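UDP-N-acetylglucosamine pyrophosphorylase (Entamoeba histolytica, PDB 3OC9) probably catalyses the reaction of UTP with N-acetyl-alpha-D-glucosamine 1-phosphate, giving UDP-N-acetyl-alpha-D-glucosamine and diphosphate. Local coordinates at residues Ile64-Ser67 and Ile68-Thr72; Glu103-Glu106 and Glu107-Tyr111; Lys216-Lys219 and Glu220-Val223; Tyr355-Asn358 and Ile359-Leu362. All blocks are in the same frame, centred on the assembly; numbering follows the deposited sequence.

Contact 1. Residues Ile64-Ser67 and Ile68-Thr72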
loop_
_atom_site.group_PDB
_atom_site.type_symbol
_atom_site.label_atom_id
_atom_site.label_comp_id
_atom_site.label_asym_id
_atom_site.label_seq_id
_atom_site.Cartn_x
_atom_site.Cartn_y
_atom_site.Cartn_z
ATOM N N ILE A 64 16.823 -14.786 -6.542
ATOM C CA ILE A 64 17.367 -14.437 -5.220
ATOM C C ILE A 64 16.168 -14.169 -4.289
ATOM O O ILE A 64 15.546 -13.098 -4.352
ATOM C CB ILE A 64 18.309 -13.193 -5.279
ATOM C CG1 ILE A 64 19.415 -13.372 -6.327
ATOM C CG2 ILE A 64 18.902 -12.873 -3.901
ATOM C CD1 ILE A 64 20.310 -14.595 -6.109
ATOM N N PRO A 65 15.814 -15.147 -3.428
ATOM C CA PRO A 65 14.551 -15.021 -2.675
ATOM C C PRO A 65 14.590 -14.002 -1.530
ATOM O O PRO A 65 15.503 -14.054 -0.690
ATOM C CB PRO A 65 14.323 -16.431 -2.110
ATOM C CG PRO A 65 15.478 -17.283 -2.616
ATOM C CD PRO A 65 16.566 -16.352 -3.026
ATOM N N LYS A 66 13.590 -13.117 -1.495
ATOM C CA LYS A 66 13.439 -12.100 -0.433
ATOM C C LYS A 66 11.988 -11.953 0.048
ATOM O O LYS A 66 11.054 -12.131 -0.732
ATOM C CB LYS A 66 13.973 -10.744 -0.911
ATOM C CG LYS A 66 15.463 -10.742 -1.277
ATOM C CD LYS A 66 15.928 -9.376 -1.768
ATOM C CE LYS A 66 17.393 -9.419 -2.201
ATOM N NZ LYS A 66 17.831 -8.163 -2.901
ATOM N N SER A 67 11.797 -11.638 1.336
ATOM C CA SER A 67 10.449 -11.386 1.873
ATOM C C SER A 67 9.909 -10.017 1.437
ATOM O O SER A 67 10.682 -9.139 1.033
ATOM C CB SER A 67 10.418 -11.457 3.412
ATOM O OG SER A 67 11.121 -10.370 4.008
ATOM N N ILE A 68 8.590 -9.846 1.550
ATOM C CA ILE A 68 7.932 -8.543 1.271
ATOM C C ILE A 68 8.518 -7.445 2.188
ATOM O O ILE A 68 8.861 -6.339 1.717
ATOM C CB ILE A 68 6.369 -8.654 1.400
ATOM C CG1 ILE A 68 5.788 -9.614 0.329
ATOM C CG2 ILE A 68 5.696 -7.272 1.334
ATOM C CD1 ILE A 68 4.306 -10.002 0.551
ATOM N N PHE A 69 8.645 -7.744 3.487
ATOM C CA PHE A 69 9.273 -6.801 4.441
ATOM C C PHE A 69 10.713 -6.410 4.038
ATOM O O PHE A 69 11.085 -5.231 4.178
ATOM C CB PHE A 69 9.288 -7.336 5.892
ATOM C CG PHE A 69 7.952 -7.230 6.659
ATOM C CD1 PHE A 69 7.034 -6.199 6.430
ATOM C CD2 PHE A 69 7.671 -8.151 7.679
ATOM C CE1 PHE A 69 5.830 -6.115 7.178
ATOM C CE2 PHE A 69 6.486 -8.070 8.439
ATOM C CZ PHE A 69 5.559 -7.056 8.174
ATOM N N GLN A 70 11.520 -7.377 3.561
ATOM C CA GLN A 70 12.895 -7.085 3.081
ATOM C C GLN A 70 12.916 -6.135 1.845
ATOM O O GLN A 70 13.776 -5.243 1.785
ATOM C CB GLN A 70 13.711 -8.377 2.795
ATOM C CG GLN A 70 15.170 -8.088 2.293
ATOM C CD GLN A 70 16.079 -9.338 2.228
ATOM O OE1 GLN A 70 15.671 -10.458 2.570
ATOM N NE2 GLN A 70 17.330 -9.134 1.796
ATOM N N MET A 71 12.009 -6.342 0.877
ATOM C CA MET A 71 11.839 -5.449 -0.300
ATOM C C MET A 71 11.624 -3.980 0.126
ATOM O O MET A 71 12.308 -3.042 -0.353
ATOM C CB MET A 71 10.627 -5.871 -1.160
ATOM C CG MET A 71 10.447 -7.361 -1.478
ATOM S SD MET A 71 10.791 -7.821 -3.181
ATOM C CE MET A 71 12.572 -7.980 -3.097
ATOM N N THR A 72 10.641 -3.779 1.016
ATOM C CA THR A 72 10.337 -2.439 1.561
ATOM C C THR A 72 11.556 -1.813 2.279
ATOM O O THR A 72 11.885 -0.643 2.049
ATOM C CB THR A 72 9.063 -2.459 2.485
ATOM O OG1 THR A 72 7.974 -3.088 1.787
ATOM C CG2 THR A 72 8.650 -1.023 2.915
HETATM O O HOH W 1 13.936 -12.075 3.544
#
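Ser67 and Gln70 meet through a helix-capping bond: the amide N of Gln70 donates to Ser67 OG over 3.1 Å, with an N-H...O angle of 157°. The short serine side chain suits this place because a chi1 of 69° swings OG over the helix start, where it reaches forward to the amide of Gln70, which has no carbonyl of a preceding turn to pair with. OG is gripped a second time by the hydroxyl of Tyr111. The first regular turn is then closed by Met71 N, which donates to Ser67 O at 3.1 Å.

Water supplies the return half of the cap. Ser67 N donates to a water 3.1 Å away, and that water donates to Gln70 OE1 at 2.6 Å, so the glutamine side chain answers the N-cap amide indirectly.

Van der Waals packing comes from Lys66. Its extended methylene chain crosses the Gln70 side chain at about a right angle, with Lys66 CG 3.8 Å from Gln70 CD. The lysine thus lays hydrocarbon against the flat amide while NZ travels on to Glu74 and Gln405; Gln70 NE2 also binds Glu74, which steadies the amide's rotation.

Direct in one direction and water-mediated in the other, the exchange between Ser67 and Gln70 resembles a capping box, set where the short strand 66-67 passes straight into helix 68-87.

Contact 2. Residues Glu103-Glu106 and Glu107-Tyr111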
loop_
_atom_site.group_PDB
_atom_site.type_symbol
_atom_site.label_atom_id
_atom_site.label_comp_id
_atom_site.label_asym_id
_atom_site.label_seq_id
_atom_site.Cartn_x
_atom_site.Cartn_y
_atom_site.Cartn_z
ATOM N N GLU A 103 -2.331 -9.759 19.158
ATOM C CA GLU A 103 -2.056 -11.177 18.871
ATOM C C GLU A 103 -0.766 -11.433 18.066
ATOM O O GLU A 103 -0.197 -12.531 18.138
ATOM C CB GLU A 103 -3.237 -11.828 18.129
ATOM C CG GLU A 103 -4.512 -12.026 18.962
ATOM C CD GLU A 103 -5.658 -12.707 18.189
ATOM O OE1 GLU A 103 -5.492 -13.078 17.002
ATOM O OE2 GLU A 103 -6.744 -12.872 18.778
ATOM N N THR A 104 -0.307 -10.421 17.320
ATOM C CA THR A 104 0.813 -10.617 16.391
ATOM C C THR A 104 2.032 -9.711 16.614
ATOM O O THR A 104 3.090 -9.934 16.007
ATOM C CB THR A 104 0.374 -10.452 14.905
ATOM O OG1 THR A 104 -0.065 -9.104 14.683
ATOM C CG2 THR A 104 -0.736 -11.444 14.535
ATOM N N ILE A 105 1.918 -8.714 17.492
ATOM C CA ILE A 105 3.014 -7.742 17.709
ATOM C C ILE A 105 4.384 -8.339 18.143
ATOM O O ILE A 105 5.455 -7.914 17.653
ATOM C CB ILE A 105 2.551 -6.540 18.613
ATOM C CG1 ILE A 105 3.614 -5.433 18.651
ATOM C CG2 ILE A 105 2.131 -7.020 20.035
ATOM C CD1 ILE A 105 3.070 -4.028 18.963
ATOM N N GLU A 106 4.364 -9.321 19.046
ATOM C CA GLU A 106 5.626 -9.929 19.498
ATOM C C GLU A 106 6.351 -10.683 18.360
ATOM O O GLU A 106 7.584 -10.568 18.213
ATOM C CB GLU A 106 5.401 -10.832 20.731
ATOM C CG GLU A 106 6.680 -11.500 21.257
ATOM C CD GLU A 106 6.451 -12.464 22.436
ATOM O OE1 GLU A 106 5.400 -12.386 23.108
ATOM O OE2 GLU A 106 7.345 -13.301 22.705
ATOM N N GLU A 107 5.591 -11.445 17.562
ATOM C CA GLU A 107 6.159 -12.207 16.425
ATOM C C GLU A 107 6.827 -11.288 15.362
ATOM O O GLU A 107 7.917 -11.590 14.846
ATOM C CB GLU A 107 5.092 -13.141 15.812
ATOM C CG GLU A 107 5.515 -13.840 14.504
ATOM C CD GLU A 107 4.473 -14.817 13.927
ATOM O OE1 GLU A 107 3.260 -14.698 14.235
ATOM O OE2 GLU A 107 4.884 -15.705 13.139
ATOM N N ILE A 108 6.190 -10.156 15.061
ATOM C CA ILE A 108 6.754 -9.204 14.088
ATOM C C ILE A 108 8.020 -8.501 14.610
ATOM O O ILE A 108 9.015 -8.390 13.894
ATOM C CB ILE A 108 5.685 -8.184 13.582
ATOM C CG1 ILE A 108 4.573 -8.934 12.845
ATOM C CG2 ILE A 108 6.323 -7.136 12.640
ATOM C CD1 ILE A 108 3.267 -8.198 12.785
ATOM N N ASN A 109 7.994 -8.056 15.870
ATOM C CA ASN A 109 9.180 -7.466 16.502
ATOM C C ASN A 109 10.392 -8.424 16.491
ATOM O O ASN A 109 11.519 -8.012 16.169
ATOM C CB ASN A 109 8.866 -7.007 17.949
ATOM C CG ASN A 109 8.264 -5.598 18.019
ATOM O OD1 ASN A 109 8.527 -4.742 17.172
ATOM N ND2 ASN A 109 7.512 -5.335 19.084
ATOM N N ASN A 110 10.144 -9.695 16.823
ATOM C CA ASN A 110 11.194 -10.719 16.805
ATOM C C ASN A 110 11.747 -10.964 15.395
ATOM O O ASN A 110 12.957 -11.176 15.232
ATOM C CB ASN A 110 10.695 -12.038 17.409
ATOM C CG ASN A 110 10.627 -12.003 18.928
ATOM O OD1 ASN A 110 11.318 -11.221 19.582
ATOM N ND2 ASN A 110 9.794 -12.865 19.496
ATOM N N TYR A 111 10.871 -10.926 14.382
ATOM C CA TYR A 111 11.274 -11.136 12.979
ATOM C C TYR A 111 12.299 -10.078 12.537
ATOM O O TYR A 111 13.359 -10.428 11.996
ATOM C CB TYR A 111 10.050 -11.187 12.032
ATOM C CG TYR A 111 10.405 -11.381 10.567
ATOM C CD1 TYR A 111 10.466 -10.288 9.692
ATOM C CD2 TYR A 111 10.693 -12.654 10.055
ATOM C CE1 TYR A 111 10.804 -10.457 8.337
ATOM C CE2 TYR A 111 11.047 -12.831 8.697
ATOM C CZ TYR A 111 11.086 -11.721 7.853
ATOM O OH TYR A 111 11.427 -11.868 6.527
HETATM O O HOH W 2 3.068 -12.648 18.395
HETATM O O HOH W 3 1.800 -14.154 16.382
#
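The carbonyl oxygens of Thr104, Ile105 and Glu106 accept from the backbone N of Ile108, Asn109 and Asn110 in regular i to i+4 bonds, of which Ile108 N to Thr104 O (3.2 Å) opens helix 105-114. Thr104 occupies the N-cap position without a side-chain capping bond; in the conformer described, its OG1 binds the hydroxyl of Thr100 instead. Solvent partly takes over at this end: one water accepts from Glu107 N at 2.9 Å and donates to Glu103 O, while a second donates to Glu103 O and to Glu107 OE1 (2.7 Å). The fully extended chain of Glu107 carries its carboxylate out from the helix, to this water on one oxygen and to His53 on the other, OE2. An acidic residue in this first turn probably also suits the helix dipole. The helix is the crossover of a beta-alpha-beta unit between the parallel strands 95-100 and 125-134. Branched aliphatic side chains suit its inner side: Ile108 lies alongside Thr104, with CD1 3.9 Å from Thr104 OG1, and packs on Thr100 and Cys127. Asn109 runs beside Ile105, bringing ND2 to 3.9 Å from Ile105 CG1. Glu106 and Asn110 likewise lie side by side, Glu106 CG 3.8 Å from Asn110 ND2, their carboxylate and amide planes 84° apart.

Contact 3. Residues Lys216-Lys219 and Glu220-Val223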
loop_
_atom_site.group_PDB
_atom_site.type_symbol
_atom_site.label_atom_id
_atom_site.label_comp_id
_atom_site.label_asym_id
_atom_site.label_seq_id
_atom_site.Cartn_x
_atom_site.Cartn_y
_atom_site.Cartn_z
ATOM N N LYS A 216 -9.821 3.526 -15.147
ATOM C CA LYS A 216 -10.673 2.299 -15.214
ATOM C C LYS A 216 -10.621 1.651 -16.613
ATOM O O LYS A 216 -10.783 2.343 -17.611
ATOM C CB LYS A 216 -12.125 2.626 -14.817
ATOM C CG LYS A 216 -13.126 1.440 -14.869
ATOM C CD LYS A 216 -14.453 1.760 -14.128
ATOM C CE LYS A 216 -15.528 0.718 -14.439
ATOM N NZ LYS A 216 -16.693 0.901 -13.481
ATOM N N GLY A 217 -10.387 0.342 -16.660
ATOM C CA GLY A 217 -10.158 -0.387 -17.935
ATOM C C GLY A 217 -11.366 -0.988 -18.649
ATOM O O GLY A 217 -11.371 -1.080 -19.893
ATOM N N PHE A 218 -12.376 -1.413 -17.882
ATOM C CA PHE A 218 -13.608 -2.042 -18.407
ATOM C C PHE A 218 -14.723 -2.003 -17.344
ATOM O O PHE A 218 -14.423 -1.829 -16.158
ATOM C CB PHE A 218 -13.362 -3.479 -18.971
ATOM C CG PHE A 218 -12.887 -4.497 -17.948
ATOM C CD1 PHE A 218 -11.563 -4.517 -17.515
ATOM C CD2 PHE A 218 -13.775 -5.458 -17.441
ATOM C CE1 PHE A 218 -11.120 -5.462 -16.569
ATOM C CE2 PHE A 218 -13.351 -6.407 -16.511
ATOM C CZ PHE A 218 -12.023 -6.412 -16.061
ATOM N N LYS A 219 -15.988 -2.149 -17.765
ATOM C CA LYS A 219 -17.162 -1.951 -16.872
ATOM C C LYS A 219 -17.169 -2.833 -15.608
ATOM O O LYS A 219 -17.515 -2.369 -14.501
ATOM C CB LYS A 219 -18.482 -2.121 -17.653
ATOM C CG LYS A 219 -19.774 -1.976 -16.808
ATOM C CD LYS A 219 -21.022 -2.282 -17.654
ATOM C CE LYS A 219 -22.318 -2.319 -16.838
ATOM N NZ LYS A 219 -22.357 -3.409 -15.802
ATOM N N GLU A 220 -16.784 -4.099 -15.774
ATOM C CA GLU A 220 -16.832 -5.080 -14.690
ATOM C C GLU A 220 -15.529 -5.195 -13.889
ATOM O O GLU A 220 -15.360 -6.151 -13.105
ATOM C CB GLU A 220 -17.237 -6.467 -15.245
ATOM C CG GLU A 220 -18.534 -6.491 -16.089
ATOM C CD GLU A 220 -18.349 -6.060 -17.551
ATOM O OE1 GLU A 220 -17.200 -5.898 -18.019
ATOM O OE2 GLU A 220 -19.372 -5.885 -18.253
ATOM N N GLU A 221 -14.600 -4.251 -14.073
ATOM C CA GLU A 221 -13.349 -4.263 -13.296
ATOM C C GLU A 221 -13.632 -4.091 -11.787
ATOM O O GLU A 221 -14.369 -3.185 -11.409
ATOM C CB GLU A 221 -12.360 -3.189 -13.801
ATOM C CG GLU A 221 -10.990 -3.275 -13.110
ATOM C CD GLU A 221 -10.019 -2.166 -13.456
ATOM O OE1 GLU A 221 -10.310 -1.298 -14.301
ATOM O OE2 GLU A 221 -8.931 -2.153 -12.848
ATOM N N LYS A 222 -13.053 -4.963 -10.947
ATOM C CA LYS A 222 -13.310 -4.942 -9.485
ATOM C C LYS A 222 -12.455 -3.890 -8.769
ATOM O O LYS A 222 -11.519 -4.221 -8.028
ATOM C CB LYS A 222 -13.076 -6.331 -8.850
ATOM C CG LYS A 222 -13.717 -7.513 -9.581
ATOM C CD LYS A 222 -15.213 -7.561 -9.395
ATOM C CE LYS A 222 -15.806 -8.897 -9.854
ATOM N NZ LYS A 222 -15.692 -9.954 -8.796
ATOM N N VAL A 223 -12.779 -2.624 -9.018
ATOM C CA VAL A 223 -12.113 -1.482 -8.393
ATOM C C VAL A 223 -13.173 -0.427 -7.978
ATOM O O VAL A 223 -14.138 -0.194 -8.707
ATOM C CB VAL A 223 -11.013 -0.884 -9.352
ATOM C CG1 VAL A 223 -11.624 -0.181 -10.575
ATOM C CG2 VAL A 223 -10.089 0.050 -8.609
HETATM O O HOH W 4 -15.162 -0.528 -11.379
HETATM O O HOH W 5 -22.220 -5.818 -17.045
#
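Phe218 presents one face of its ring to Glu221, whose CB stands 3.9 Å from the ring centroid and 16° off the normal in a CH-pi contact. The backbone N of Glu221 lies over the same face, nearer the rim. At the edge, in the ring plane, Glu220 OE1 approaches CD2 to 3.5 Å, a direction in which the weakly positive ring hydrogens suit a carboxylate oxygen. A chi1 of 63° turns the phenyl group forward to lie against the backbone of Glu220 and Glu221. That chain makes a type I beta turn from Phe218 to Glu221, closed by Glu221 N donating to Phe218 O at 3.2 Å, from well above the carbonyl plane.

Glu221 is long enough to tie down the approach to the turn: its extended side chain takes an almost straight bond from Gly217 N to OE1 (2.9 Å, 174°), while OE2 forms a salt bridge with Arg329. One water accepts from Lys216 NZ and donates to the carbonyls of Glu221 and Val223.

The turn belongs to the surface connection between strands 209-215 and 225-229. Lys216, just past the first strand, reaches Asn246 and the ring of Phe254, and Arg329 links the turn to the start of helix 329-332.

Contact 4. Residues Tyr355-Asn358 and Ile359-Leu362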
loop_
_atom_site.group_PDB
_atom_site.type_symbol
_atom_site.label_atom_id
_atom_site.label_comp_id
_atom_site.label_asym_id
_atom_site.label_seq_id
_atom_site.Cartn_x
_atom_site.Cartn_y
_atom_site.Cartn_z
ATOM N N TYR A 355 9.858 -8.307 -14.046
ATOM C CA TYR A 355 10.860 -8.532 -15.100
ATOM C C TYR A 355 10.692 -7.553 -16.279
ATOM O O TYR A 355 11.685 -7.012 -16.773
ATOM C CB TYR A 355 10.845 -9.995 -15.594
ATOM C CG TYR A 355 11.352 -11.054 -14.613
ATOM C CD1 TYR A 355 11.947 -10.702 -13.393
ATOM C CD2 TYR A 355 11.241 -12.425 -14.917
ATOM C CE1 TYR A 355 12.407 -11.685 -12.484
ATOM C CE2 TYR A 355 11.704 -13.416 -14.016
ATOM C CZ TYR A 355 12.285 -13.037 -12.807
ATOM O OH TYR A 355 12.754 -14.008 -11.919
ATOM N N ARG A 356 9.446 -7.300 -16.704
ATOM C CA ARG A 356 9.179 -6.398 -17.837
ATOM C C ARG A 356 9.513 -4.933 -17.499
ATOM O O ARG A 356 10.073 -4.206 -18.339
ATOM C CB ARG A 356 7.721 -6.536 -18.330
ATOM C CG ARG A 356 7.428 -7.854 -19.072
ATOM C CD ARG A 356 5.926 -8.020 -19.374
ATOM N NE ARG A 356 5.626 -9.314 -19.993
ATOM C CZ ARG A 356 4.423 -9.687 -20.438
ATOM N NH1 ARG A 356 3.372 -8.873 -20.340
ATOM N NH2 ARG A 356 4.265 -10.884 -20.986
ATOM N N LEU A 357 9.177 -4.504 -16.274
ATOM C CA LEU A 357 9.578 -3.170 -15.797
ATOM C C LEU A 357 11.116 -2.972 -15.820
ATOM O O LEU A 357 11.617 -1.914 -16.259
ATOM C CB LEU A 357 9.008 -2.906 -14.384
ATOM C CG LEU A 357 9.320 -1.541 -13.759
ATOM C CD1 LEU A 357 8.835 -0.380 -14.648
ATOM C CD2 LEU A 357 8.725 -1.445 -12.323
ATOM N N ASN A 358 11.859 -3.976 -15.353
ATOM C CA ASN A 358 13.315 -3.872 -15.260
ATOM C C ASN A 358 13.992 -3.762 -16.652
ATOM O O ASN A 358 14.961 -3.007 -16.834
ATOM C CB ASN A 358 13.898 -5.041 -14.433
ATOM C CG ASN A 358 13.513 -4.973 -12.953
ATOM O OD1 ASN A 358 13.170 -3.908 -12.437
ATOM N ND2 ASN A 358 13.582 -6.111 -12.268
ATOM N N ILE A 359 13.439 -4.470 -17.632
ATOM C CA ILE A 359 13.871 -4.338 -19.049
ATOM C C ILE A 359 13.640 -2.914 -19.597
ATOM O O ILE A 359 14.546 -2.312 -20.210
ATOM C CB ILE A 359 13.172 -5.389 -19.945
ATOM C CG1 ILE A 359 13.604 -6.797 -19.529
ATOM C CG2 ILE A 359 13.460 -5.129 -21.436
ATOM C CD1 ILE A 359 12.774 -7.907 -20.162
ATOM N N TYR A 360 12.442 -2.376 -19.358
ATOM C CA TYR A 360 12.111 -0.984 -19.687
ATOM C C TYR A 360 13.114 0.027 -19.094
ATOM O O TYR A 360 13.566 0.940 -19.805
ATOM C CB TYR A 360 10.643 -0.665 -19.291
ATOM C CG TYR A 360 10.248 0.824 -19.333
ATOM C CD1 TYR A 360 9.803 1.417 -20.520
ATOM C CD2 TYR A 360 10.311 1.623 -18.182
ATOM C CE1 TYR A 360 9.436 2.769 -20.561
ATOM C CE2 TYR A 360 9.954 2.983 -18.215
ATOM C CZ TYR A 360 9.518 3.545 -19.406
ATOM O OH TYR A 360 9.160 4.886 -19.460
ATOM N N TYR A 361 13.467 -0.125 -17.811
ATOM C CA TYR A 361 14.408 0.801 -17.154
ATOM C C TYR A 361 15.830 0.716 -17.784
ATOM O O TYR A 361 16.496 1.748 -18.012
ATOM C CB TYR A 361 14.450 0.565 -15.631
ATOM C CG TYR A 361 13.268 1.169 -14.837
ATOM C CD1 TYR A 361 12.630 2.354 -15.260
ATOM C CD2 TYR A 361 12.832 0.570 -13.639
ATOM C CE1 TYR A 361 11.549 2.923 -14.505
ATOM C CE2 TYR A 361 11.755 1.129 -12.885
ATOM C CZ TYR A 361 11.132 2.303 -13.330
ATOM O OH TYR A 361 10.070 2.858 -12.601
ATOM N N LEU A 362 16.281 -0.501 -18.081
ATOM C CA LEU A 362 17.568 -0.683 -18.775
ATOM C C LEU A 362 17.626 0.040 -20.135
ATOM O O LEU A 362 18.630 0.683 -20.448
ATOM C CB LEU A 362 17.919 -2.172 -18.933
ATOM C CG LEU A 362 18.485 -2.907 -17.712
ATOM C CD1 LEU A 362 18.467 -4.444 -17.907
ATOM C CD2 LEU A 362 19.901 -2.429 -17.311
#
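Tyr355 receives the amide of Ile359 on its carbonyl oxygen at 3.2 Å, and the aliphatic branch of Ile359 stays close to the same oxygen, CG1 lying 3.4 Å from Tyr355 O. The phenol ring leads off elsewhere, to a hydrogen bond between its OH and Glu378. The carbonyl oxygen of Arg356 accepts from Tyr360 N in a nearly linear bond of 3.2 Å. Its side chain leaves the helix on the more solvent-facing side, brushing Phe330, which suits a long residue with a charged end.

Such a division of roles in this part of helix 347-364 is consistent with an amphipathic helix: one flank packs against helix 329-332, another against strands 368-370 and 377-379, where Ile359 and Leu362 bring aliphatic groups onto Val369 and Cys377.

Leu357 carries the main side-chain contact. Its side chain stands out from the helix, and chi2 (57°) turns CD1 toward the C-terminal end, over one face of Tyr361, four residues on. CD1 lies 4.0 Å from the ring centroid and 24° off the normal, a CH-pi contact displaced toward the rim, while Leu357 CG is 3.7 Å from Tyr361 CE2. Tyr361 cooperates through a chi1 of -78°, which tips the ring back toward Leu357. Leu357 also touches Phe330 and Ile331 of helix 329-332, and its CD1 approaches Tyr360 CD2 at 4.3 Å.

The carbonyl oxygen of Asn358 accepts from Leu362 N at 3.1 Å; its side-chain ND2 donates to the carbonyl of Cys377 on strand 377-379.

Overall arrangement
Contacts 1 and 2 are joined directly, though their centres are 17 Å apart: Ser67 OG and Tyr111 OH are 2.9 Å apart, a probable hydrogen bond, and the rings of Phe69 and Tyr111 pack beside it. Both touch the loop after strand 36-41, through Gly56 and His53 respectively; in this family that loop probably binds the nucleotide. Contact 4 approaches contact 1 to about 7 Å between nearest atoms, and Glu378 bridges them, accepting from Tyr355 and, weakly, from Ile64. Contact 3 stands apart, its centre about 37 Å from that of contact 2 across the chain's centre; helix 329-332 relates it to contact 4, centres about 26 Å apart.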